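Local coordinates for protein race-specific elicitor A4 (PDB 6BN0) that binds chitin through a single CBM14 domain and, as a secreted fungal virulence factor, triggers a hypersensitive response in tomato plants of the Cf-4 genotype, at residues Gln57-Val62 / Leu72-Val77; Tyr33-Pro38 / Val48-Pro53; Gln9-Thr14 / Gly43-Val48. All coordinates share one frame; numbering follows the deposited sequence.

Along the chain, interactions 2 and 3 interleave: helix 8-14, strand 32-38 and strand 45-51 follow in that order, and V48 lies in a segment of each. Their centres lie about 13 Å apart, and they meet where strand 45-51 runs beside strand 32-38 in the three-stranded antiparallel sheet. Interaction 1 comes later, on strand 57-59 of the two-stranded sheet, its centre about 15 Å from that of interaction 2 and about 21 Å from that of interaction 3, which lies across the chain's centre. W58 packs on Y33, joining the two sheets. The chitin-binding hairpin is thus flanked by the N-terminal helix and by the C-terminal segment of one small domain rich in disulfides.

Interaction 1. Residues Gln57-Val62 / Leu72-Val77; sequences QWNDNV and LSTCPV
W58 accepts a backbone hydrogen bond through its O from T74 N (3.1 Å), where residues 72-75 run at 104° to residues 57-61, and N59 and S73 bring their CA atoms to 4.4 Å. Two residues further on, the bonding turns to a side chain: D60 N donates to T74 OG1 over 2.9 Å, almost straight at 167°. That hydroxyl sits between the backbone N and carbonyl carbon of T74, which leaves CG2 to pack against the side chain of N61. A threonine suits the place because one branch is polar and the other apolar. Beside it, S73 OG lies 2.8 Å from Q57 OE1, reached by an extended glutamine chain, with P70 O a second possible acceptor for its one proton. The same oxygen accepts from C75 N, closing an ST turn. Within residues 57-62, W58 NE1 donates in its ring plane to D60 OD2 at 2.9 Å, on the anti side of the carboxylate, 30° out of its plane. C75 is tied by a disulfide to C30, and strand 57-59 pairs with strand 66-68, while the indole of W58 stacks on Y33 of strand 32-38 and touches strand 23-25.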
loop_
_atom_site.group_PDB
_atom_site.type_symbol
_atom_site.label_atom_id
_atom_site.label_comp_id
_atom_site.label_asym_id
_atom_site.label_seq_id
_atom_site.Cartn_x
_atom_site.Cartn_y
_atom_site.Cartn_z
ATOM N N GLN A 57 -9.712 -6.205 8.467
ATOM C CA GLN A 57 -10.605 -5.089 8.767
ATOM C C GLN A 57 -9.766 -3.831 8.955
ATOM O O GLN A 57 -8.589 -3.917 9.322
ATOM C CB GLN A 57 -11.441 -5.333 10.039
ATOM C CG GLN A 57 -12.421 -6.530 9.960
ATOM C CD GLN A 57 -13.206 -6.692 11.238
ATOM O OE1 GLN A 57 -12.805 -6.185 12.270
ATOM N NE2 GLN A 57 -14.290 -7.438 11.187
ATOM N N TRP A 58 -10.377 -2.670 8.676
ATOM C CA TRP A 58 -9.664 -1.394 8.733
ATOM C C TRP A 58 -9.135 -1.139 10.144
ATOM O O TRP A 58 -9.878 -1.257 11.125
ATOM C CB TRP A 58 -10.606 -0.224 8.328
ATOM C CG TRP A 58 -9.841 1.083 8.268
ATOM C CD1 TRP A 58 -10.043 2.210 9.033
ATOM C CD2 TRP A 58 -8.720 1.365 7.414
ATOM N NE1 TRP A 58 -9.136 3.197 8.674
ATOM C CE2 TRP A 58 -8.299 2.695 7.699
ATOM C CE3 TRP A 58 -8.035 0.626 6.434
ATOM C CZ2 TRP A 58 -7.220 3.304 7.035
ATOM C CZ3 TRP A 58 -6.944 1.241 5.768
ATOM C CH2 TRP A 58 -6.561 2.576 6.068
ATOM N N ASN A 59 -7.868 -0.724 10.235
ATOM C CA ASN A 59 -7.238 -0.296 11.491
ATOM C C ASN A 59 -6.909 1.199 11.358
ATOM O O ASN A 59 -5.898 1.585 10.755
ATOM C CB ASN A 59 -5.999 -1.163 11.789
ATOM C CG ASN A 59 -5.351 -0.851 13.129
ATOM O OD1 ASN A 59 -4.476 -1.604 13.586
ATOM N ND2 ASN A 59 -5.711 0.265 13.731
ATOM N N ASP A 60 -7.776 2.036 11.912
ATOM C CA ASP A 60 -7.664 3.488 11.808
ATOM C C ASP A 60 -6.711 4.080 12.827
ATOM O O ASP A 60 -6.608 5.310 12.915
ATOM C CB ASP A 60 -9.046 4.129 11.985
ATOM C CG ASP A 60 -9.142 5.512 11.337
ATOM O OD1 ASP A 60 -9.637 6.465 11.985
ATOM O OD2 ASP A 60 -8.733 5.631 10.156
ATOM N N ASN A 61 -6.044 3.261 13.631
ATOM C CA ASN A 61 -5.186 3.812 14.679
ATOM C C ASN A 61 -4.008 4.600 14.095
ATOM O O ASN A 61 -3.504 4.314 13.007
ATOM C CB ASN A 61 -4.659 2.692 15.584
ATOM C CG ASN A 61 -5.632 2.311 16.679
ATOM O OD1 ASN A 61 -6.080 3.160 17.449
ATOM N ND2 ASN A 61 -5.974 1.027 16.754
ATOM N N VAL A 62 -3.557 5.595 14.851
ATOM C CA VAL A 62 -2.382 6.361 14.465
ATOM C C VAL A 62 -1.217 5.420 14.214
ATOM O O VAL A 62 -0.949 4.509 15.005
ATOM C CB VAL A 62 -2.027 7.375 15.565
ATOM C CG1 VAL A 62 -0.649 7.945 15.296
ATOM C CG2 VAL A 62 -3.058 8.464 15.620
ATOM N N LEU A 72 -7.320 -6.630 16.066
ATOM C CA LEU A 72 -6.541 -5.405 16.145
ATOM C C LEU A 72 -7.194 -4.257 15.405
ATOM O O LEU A 72 -6.632 -3.160 15.375
ATOM C CB LEU A 72 -5.127 -5.603 15.570
ATOM C CG LEU A 72 -4.320 -6.706 16.233
ATOM C CD1 LEU A 72 -3.033 -7.004 15.417
ATOM C CD2 LEU A 72 -4.034 -6.270 17.655
ATOM N N SER A 73 -8.349 -4.475 14.802
ATOM C CA SER A 73 -8.946 -3.439 13.985
ATOM C C SER A 73 -9.717 -2.464 14.853
ATOM O O SER A 73 -9.979 -2.717 16.026
ATOM C CB SER A 73 -9.897 -4.043 12.953
ATOM O OG SER A 73 -11.133 -4.341 13.605
ATOM N N THR A 74 -10.126 -1.354 14.244
ATOM C CA THR A 74 -10.952 -0.366 14.921
ATOM C C THR A 74 -12.442 -0.516 14.542
ATOM O O THR A 74 -13.238 0.409 14.728
ATOM C CB THR A 74 -10.428 1.051 14.637
ATOM O OG1 THR A 74 -10.257 1.217 13.229
ATOM C CG2 THR A 74 -9.078 1.352 15.368
ATOM N N CYS A 75 -12.832 -1.664 14.025
ATOM C CA CYS A 75 -14.238 -1.929 13.776
ATOM C C CYS A 75 -15.026 -1.648 15.062
ATOM O O CYS A 75 -14.626 -2.114 16.139
ATOM C CB CYS A 75 -14.431 -3.388 13.337
ATOM S SG CYS A 75 -16.156 -3.810 12.743
ATOM N N PRO A 76 -16.118 -0.883 15.003
ATOM C CA PRO A 76 -16.922 -0.671 16.217
ATOM C C PRO A 76 -17.652 -1.913 16.682
ATOM O O PRO A 76 -18.126 -1.931 17.821
ATOM C CB PRO A 76 -17.913 0.416 15.808
ATOM C CG PRO A 76 -17.764 0.615 14.364
ATOM C CD PRO A 76 -16.771 -0.332 13.806
ATOM N N VAL A 77 -17.787 -2.932 15.848
ATOM C CA VAL A 77 -18.466 -4.181 16.212
ATOM C C VAL A 77 -17.435 -5.161 16.759
ATOM O O VAL A 77 -16.545 -5.600 16.020
ATOM C CB VAL A 77 -19.189 -4.791 14.994
ATOM C CG1 VAL A 77 -19.966 -6.073 15.387
ATOM C CG2 VAL A 77 -20.152 -3.762 14.373
#

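Interaction 2. Residues Tyr33-Pro38 / Val48-Pro53; sequences YIQCVP and VVKPCP. With NAG (2-acetamido-2-deoxy-beta-D-glucopyranose), chain F; NAG (2-acetamido-2-deoxy-beta-D-glucopyranose), chain E; NAG (2-acetamido-2-deoxy-beta-D-glucopyranose), chain B; NAG (2-acetamido-2-deoxy-beta-D-glucopyranose), chain C.
Y33 OH and P51 O share a water that also bonds O6 of NAG chain C, the water donating to P51 O at 2.8 Å. Y33 O accepts from K50 N at 2.8 Å, and Y33 N returns a bond to K50 O. Q35 and V48 form the next hydrogen-bonded pair, with Q35 N donating to V48 O at 2.8 Å; between them stands the non-hydrogen-bonded pair I34 and V49. On the face that carries Y33, Q35, V48 and K50, the lysine's CB sits over the phenol ring, 3.6 Å from its centroid, a CH-pi contact that suits an aliphatic stem. Bends at chi2 and chi3 (-72° and -77°) then carry K50 NZ to O7 of NAG chain F, a hydrogen bond of 3.0 Å. Q35 is extended instead: OE1 lies 3.0 Å from O3 of NAG chain E, while NE2 bonds weakly to O3 of NAG chain F. Disulfides tie strand 32-38 to the N-terminal segment (C6-C36) and the chain just after strand 45-51 to strand 66-68 (C52-C67). This antiparallel hairpin forms part of the chitin-binding site of the CBM14 domain, where K15 and C16 of the second subunit also bond NAG.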
loop_
_atom_site.group_PDB
_atom_site.type_symbol
_atom_site.label_atom_id
_atom_site.label_comp_id
_atom_site.label_asym_id
_atom_site.label_seq_id
_atom_site.Cartn_x
_atom_site.Cartn_y
_atom_site.Cartn_z
ATOM N N TYR A 33 -12.180 0.723 3.285
ATOM C CA TYR A 33 -11.768 2.012 3.822
ATOM C C TYR A 33 -11.998 3.033 2.712
ATOM O O TYR A 33 -12.358 2.673 1.585
ATOM C CB TYR A 33 -10.311 1.964 4.311
ATOM C CG TYR A 33 -9.308 1.555 3.221
ATOM C CD1 TYR A 33 -9.123 0.217 2.890
ATOM C CD2 TYR A 33 -8.555 2.527 2.523
ATOM C CE1 TYR A 33 -8.198 -0.179 1.911
ATOM C CE2 TYR A 33 -7.633 2.150 1.547
ATOM C CZ TYR A 33 -7.460 0.790 1.247
ATOM O OH TYR A 33 -6.592 0.391 0.247
ATOM N N ILE A 34 -11.824 4.315 3.034
ATOM C CA ILE A 34 -12.013 5.391 2.067
ATOM C C ILE A 34 -10.639 6.000 1.801
ATOM O O ILE A 34 -9.895 6.311 2.742
ATOM C CB ILE A 34 -13.031 6.436 2.570
ATOM C CG1 ILE A 34 -14.453 5.817 2.572
ATOM C CG2 ILE A 34 -12.923 7.763 1.737
ATOM C CD1 ILE A 34 -15.576 6.677 3.258
ATOM N N GLN A 35 -10.296 6.131 0.521
ATOM C CA GLN A 35 -9.060 6.769 0.073
ATOM C C GLN A 35 -9.436 7.996 -0.755
ATOM O O GLN A 35 -10.358 7.941 -1.583
ATOM C CB GLN A 35 -8.182 5.791 -0.770
ATOM C CG GLN A 35 -6.943 6.468 -1.337
ATOM C CD GLN A 35 -5.921 5.480 -1.906
ATOM O OE1 GLN A 35 -4.724 5.751 -1.913
ATOM N NE2 GLN A 35 -6.387 4.319 -2.338
ATOM N N CYS A 36 -8.767 9.108 -0.496
ATOM C CA CYS A 36 -9.091 10.381 -1.138
ATOM C C CYS A 36 -8.217 10.599 -2.374
ATOM O O CYS A 36 -7.008 10.389 -2.327
ATOM C CB CYS A 36 -8.898 11.518 -0.134
ATOM S SG CYS A 36 -9.832 11.209 1.374
ATOM N N VAL A 37 -8.830 11.021 -3.471
ATOM C CA VAL A 37 -8.092 11.353 -4.682
ATOM C C VAL A 37 -8.130 12.868 -4.835
ATOM O O VAL A 37 -9.205 13.438 -5.049
ATOM C CB VAL A 37 -8.683 10.660 -5.920
ATOM C CG1 VAL A 37 -7.987 11.156 -7.215
ATOM C CG2 VAL A 37 -8.616 9.112 -5.774
ATOM N N PRO A 38 -6.995 13.561 -4.768
ATOM C CA PRO A 38 -7.026 15.031 -4.897
ATOM C C PRO A 38 -7.625 15.472 -6.218
ATOM O O PRO A 38 -7.376 14.870 -7.257
ATOM C CB PRO A 38 -5.541 15.446 -4.784
ATOM C CG PRO A 38 -4.931 14.330 -3.959
ATOM C CD PRO A 38 -5.647 13.061 -4.432
ATOM N N VAL A 48 -12.960 7.529 -2.378
ATOM C CA VAL A 48 -13.055 6.270 -3.107
ATOM C C VAL A 48 -13.119 5.125 -2.107
ATOM O O VAL A 48 -12.260 5.028 -1.213
ATOM C CB VAL A 48 -11.855 6.103 -4.057
ATOM C CG1 VAL A 48 -11.906 4.765 -4.737
ATOM C CG2 VAL A 48 -11.937 7.250 -5.097
ATOM N N VAL A 49 -14.114 4.239 -2.268
ATOM C CA VAL A 49 -14.199 3.083 -1.381
ATOM C C VAL A 49 -13.252 2.016 -1.874
ATOM O O VAL A 49 -13.304 1.639 -3.053
ATOM C CB VAL A 49 -15.631 2.550 -1.274
ATOM C CG1 VAL A 49 -15.617 1.252 -0.437
ATOM C CG2 VAL A 49 -16.525 3.602 -0.637
ATOM N N LYS A 50 -12.389 1.498 -0.960
ATOM C CA LYS A 50 -11.327 0.529 -1.308
ATOM C C LYS A 50 -11.437 -0.751 -0.466
ATOM O O LYS A 50 -11.739 -0.681 0.728
ATOM C CB LYS A 50 -9.940 1.134 -1.063
ATOM C CG LYS A 50 -9.620 2.380 -1.898
ATOM C CD LYS A 50 -9.372 2.023 -3.371
ATOM C CE LYS A 50 -7.986 1.417 -3.575
ATOM N NZ LYS A 50 -7.817 0.924 -4.973
ATOM N N PRO A 51 -11.184 -1.927 -1.032
ATOM C CA PRO A 51 -11.400 -3.157 -0.250
ATOM C C PRO A 51 -10.201 -3.544 0.610
ATOM O O PRO A 51 -9.042 -3.386 0.222
ATOM C CB PRO A 51 -11.648 -4.202 -1.349
ATOM C CG PRO A 51 -10.773 -3.694 -2.523
ATOM C CD PRO A 51 -10.956 -2.197 -2.468
ATOM N N CYS A 52 -10.474 -4.114 1.779
ATOM C CA CYS A 52 -9.435 -4.863 2.498
ATOM C C CYS A 52 -9.308 -6.276 1.926
ATOM O O CYS A 52 -10.229 -6.778 1.268
ATOM C CB CYS A 52 -9.769 -4.924 3.994
ATOM S SG CYS A 52 -9.448 -3.389 4.956
ATOM N N PRO A 53 -8.154 -6.932 2.113
ATOM C CA PRO A 53 -8.035 -8.332 1.691
ATOM C C PRO A 53 -8.957 -9.183 2.534
ATOM O O PRO A 53 -9.418 -8.746 3.579
ATOM C CB PRO A 53 -6.555 -8.696 1.961
ATOM C CG PRO A 53 -5.846 -7.360 1.897
ATOM C CD PRO A 53 -6.844 -6.399 2.552
HETATM C C1 NAG F . -3.879 4.193 -7.566
HETATM C C2 NAG F . -4.681 3.620 -6.392
HETATM C C3 NAG F . -3.715 3.017 -5.360
HETATM C C4 NAG F . -2.788 1.994 -6.023
HETATM C C5 NAG F . -2.081 2.662 -7.209
HETATM C C6 NAG F . -1.162 1.735 -7.993
HETATM C C7 NAG F . -6.864 4.545 -5.740
HETATM C C8 NAG F . -7.597 5.675 -5.040
HETATM N N2 NAG F . -5.526 4.634 -5.779
HETATM O O1 NAG F . -4.739 4.726 -8.518
HETATM O O3 NAG F . -4.494 2.417 -4.345
HETATM O O4 NAG F . -1.750 1.630 -5.114
HETATM O O5 NAG F . -3.061 3.159 -8.134
HETATM O O6 NAG F . -1.883 0.568 -8.391
HETATM O O7 NAG F . -7.467 3.599 -6.241
HETATM C C1 NAG E . -0.371 7.554 -5.086
HETATM C C2 NAG E . -1.439 6.802 -4.312
HETATM C C3 NAG E . -0.814 6.053 -3.131
HETATM C C4 NAG E . 0.390 5.222 -3.578
HETATM C C5 NAG E . 1.365 6.085 -4.403
HETATM C C6 NAG E . 2.516 5.304 -5.030
HETATM C C7 NAG E . -3.718 7.757 -4.385
HETATM C C8 NAG E . -4.658 8.809 -3.804
HETATM N N2 NAG E . -2.487 7.715 -3.854
HETATM O O3 NAG E . -1.838 5.200 -2.610
HETATM O O4 NAG E . 1.078 4.791 -2.414
HETATM O O5 NAG E . 0.642 6.655 -5.497
HETATM O O6 NAG E . 2.003 4.190 -5.749
HETATM O O7 NAG E . -4.068 6.993 -5.289
HETATM C C1 NAG B . -1.193 -3.121 -0.674
HETATM C C2 NAG B . -2.015 -4.150 0.101
HETATM C C3 NAG B . -1.205 -4.740 1.258
HETATM C C4 NAG B . 0.184 -5.176 0.802
HETATM C C5 NAG B . 0.858 -4.074 0.005
HETATM C C6 NAG B . 2.171 -4.567 -0.584
HETATM C C7 NAG B . -4.443 -3.947 0.297
HETATM C C8 NAG B . -5.588 -3.198 0.952
HETATM N N2 NAG B . -3.219 -3.531 0.617
HETATM O O3 NAG B . -1.901 -5.863 1.791
HETATM O O4 NAG B . 1.069 -5.393 1.904
HETATM O O5 NAG B . 0.015 -3.697 -1.095
HETATM O O6 NAG B . 2.801 -3.578 -1.381
HETATM O O7 NAG B . -4.630 -4.862 -0.512
HETATM C C1 NAG C . -1.835 0.321 -4.586
HETATM C C2 NAG C . -0.449 -0.070 -4.088
HETATM C C3 NAG C . -0.509 -1.409 -3.335
HETATM C C4 NAG C . -1.614 -1.411 -2.291
HETATM C C5 NAG C . -2.929 -0.930 -2.882
HETATM C C6 NAG C . -4.000 -0.748 -1.819
HETATM C C7 NAG C . 1.424 0.810 -5.449
HETATM C C8 NAG C . 2.299 0.591 -6.664
HETATM N N2 NAG C . 0.496 -0.135 -5.202
HETATM O O3 NAG C . 0.735 -1.559 -2.654
HETATM O O4 NAG C . -1.907 -2.735 -1.838
HETATM O O5 NAG C . -2.740 0.340 -3.505
HETATM O O6 NAG C . -5.171 -0.185 -2.392
HETATM O O7 NAG C . 1.585 1.777 -4.708
HETATM O O HOH W 1 -7.751 -1.681 -1.614
#

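Interaction 3. Residues Gln9-Thr14 / Gly43-Val48; sequences QEVIDT and GNAKPV
V11 and I12, on helix 8-14, meet the chain around G43 purely by van der Waals packing, with no hydrogen bond across the contact. V11 faces the segment 43-48 directly: its CB lies 3.5 Å from G43 O, and its two methyls diverge from there. CG2 reaches A45 CB at 4.1 Å, the apolar side-chain pair of the contact, while CG1 lies beside the backbone of G43 and N44. The branched valine thus spreads its methyls over the G43 carbonyl and the methyl of A45, whose small size suits the start of strand 45-51. I12 approaches from the neighbouring helix position, its CG1 beside the backbone N (chi1 -68°), which brings that branch to 3.6 Å from G43 CA. Glycine suits the spot twice over: its positive phi of 101° is one that residues with a side chain adopt reluctantly, and, having no side chain, G43 lets I12 CG1 come close to its backbone.

The polar bonds stay within the helix or lead elsewhere. Q9 NE2 donates to D13 OD1 at 2.8 Å, meeting the carboxylate from above its plane. T14 OG1 and T14 N reach E10 O from opposite faces, so two donors grip this carbonyl near the helix end. N44 ND2 bonds to D40 OD2.

V11 also touches P38, and A45 touches C6 and C36, so the apolar patch continues onto strand 32-38. With just 167 Å² buried, the contact is non-directional van der Waals packing, and the E10 OE2 to C22 N bond and the nearby C6-C36 disulfide probably also help to hold the helix.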
loop_
_atom_site.group_PDB
_atom_site.type_symbol
_atom_site.label_atom_id
_atom_site.label_comp_id
_atom_site.label_asym_id
_atom_site.label_seq_id
_atom_site.Cartn_x
_atom_site.Cartn_y
_atom_site.Cartn_z
ATOM N N GLN A 9 -6.910 19.966 4.782
ATOM C CA GLN A 9 -5.525 20.197 5.159
ATOM C C GLN A 9 -4.693 18.942 4.959
ATOM O O GLN A 9 -3.500 19.022 4.622
ATOM C CB GLN A 9 -5.439 20.654 6.612
ATOM C CG GLN A 9 -4.108 21.316 6.920
ATOM C CD GLN A 9 -3.887 22.543 6.041
ATOM O OE1 GLN A 9 -4.665 23.502 6.091
ATOM N NE2 GLN A 9 -2.842 22.508 5.215
ATOM N N GLU A 10 -5.287 17.776 5.227
ATOM C CA GLU A 10 -4.570 16.529 4.978
ATOM C C GLU A 10 -4.320 16.369 3.490
ATOM O O GLU A 10 -3.226 15.968 3.074
ATOM C CB GLU A 10 -5.349 15.336 5.556
ATOM C CG GLU A 10 -4.961 13.922 5.056
ATOM C CD GLU A 10 -3.770 13.323 5.801
ATOM O OE1 GLU A 10 -3.154 14.065 6.596
ATOM O OE2 GLU A 10 -3.432 12.125 5.584
ATOM N N VAL A 11 -5.291 16.772 2.667
ATOM C CA VAL A 11 -5.112 16.653 1.224
ATOM C C VAL A 11 -4.021 17.602 0.739
ATOM O O VAL A 11 -3.132 17.212 -0.024
ATOM C CB VAL A 11 -6.464 16.897 0.527
ATOM C CG1 VAL A 11 -6.335 16.820 -1.007
ATOM C CG2 VAL A 11 -7.504 15.862 1.043
ATOM N N ILE A 12 -4.043 18.850 1.210
ATOM C CA ILE A 12 -3.059 19.836 0.776
ATOM C C ILE A 12 -1.656 19.447 1.245
ATOM O O ILE A 12 -0.667 19.646 0.534
ATOM C CB ILE A 12 -3.465 21.231 1.315
ATOM C CG1 ILE A 12 -4.748 21.753 0.653
ATOM C CG2 ILE A 12 -2.319 22.229 1.173
ATOM C CD1 ILE A 12 -5.360 22.982 1.370
ATOM N N ASP A 13 -1.540 18.941 2.465
ATOM C CA ASP A 13 -0.227 18.738 3.056
ATOM C C ASP A 13 0.472 17.532 2.449
ATOM O O ASP A 13 1.664 17.591 2.134
ATOM C CB ASP A 13 -0.347 18.550 4.569
ATOM C CG ASP A 13 -0.576 19.853 5.324
ATOM O OD1 ASP A 13 -0.553 20.944 4.718
ATOM O OD2 ASP A 13 -0.759 19.768 6.556
ATOM N N THR A 14 -0.250 16.419 2.292
ATOM C CA THR A 14 0.355 15.161 1.886
ATOM C C THR A 14 0.208 14.886 0.404
ATOM O O THR A 14 0.935 14.036 -0.123
ATOM C CB THR A 14 -0.280 13.990 2.643
ATOM O OG1 THR A 14 -1.589 13.762 2.108
ATOM C CG2 THR A 14 -0.401 14.293 4.140
ATOM N N GLY A 43 -7.429 21.423 -1.794
ATOM C CA GLY A 43 -7.755 20.426 -0.801
ATOM C C GLY A 43 -9.006 19.628 -1.077
ATOM O O GLY A 43 -9.357 18.765 -0.266
ATOM N N ASN A 44 -9.690 19.875 -2.189
ATOM C CA ASN A 44 -10.853 19.067 -2.521
ATOM C C ASN A 44 -10.420 17.724 -3.071
ATOM O O ASN A 44 -9.393 17.607 -3.741
ATOM C CB ASN A 44 -11.755 19.786 -3.514
ATOM C CG ASN A 44 -12.314 21.053 -2.944
ATOM O OD1 ASN A 44 -12.929 21.039 -1.884
ATOM N ND2 ASN A 44 -12.096 22.164 -3.635
ATOM N N ALA A 45 -11.199 16.695 -2.760
ATOM C CA ALA A 45 -10.824 15.346 -3.114
ATOM C C ALA A 45 -12.065 14.496 -3.293
ATOM O O ALA A 45 -13.138 14.785 -2.739
ATOM C CB ALA A 45 -9.916 14.729 -2.063
ATOM N N LYS A 46 -11.911 13.480 -4.127
ATOM C CA LYS A 46 -12.966 12.515 -4.376
ATOM C C LYS A 46 -12.746 11.338 -3.440
ATOM O O LYS A 46 -11.637 10.780 -3.423
ATOM C CB LYS A 46 -12.944 12.041 -5.832
ATOM C CG LYS A 46 -13.801 10.827 -6.077
ATOM C CD LYS A 46 -13.232 9.978 -7.144
ATOM C CE LYS A 46 -14.075 10.025 -8.349
ATOM N NZ LYS A 46 -15.251 9.138 -8.135
ATOM N N PRO A 47 -13.716 10.989 -2.600
ATOM C CA PRO A 47 -13.577 9.795 -1.756
ATOM C C PRO A 47 -13.822 8.534 -2.565
ATOM O O PRO A 47 -14.755 8.468 -3.362
ATOM C CB PRO A 47 -14.668 9.990 -0.693
ATOM C CG PRO A 47 -15.696 10.863 -1.360
ATOM C CD PRO A 47 -14.992 11.696 -2.393
ATOM N N VAL A 48 -12.960 7.529 -2.378
ATOM C CA VAL A 48 -13.055 6.270 -3.107
ATOM C C VAL A 48 -13.119 5.125 -2.107
ATOM O O VAL A 48 -12.260 5.028 -1.213
ATOM C CB VAL A 48 -11.855 6.103 -4.057
ATOM C CG1 VAL A 48 -11.906 4.765 -4.737
ATOM C CG2 VAL A 48 -11.937 7.250 -5.097
#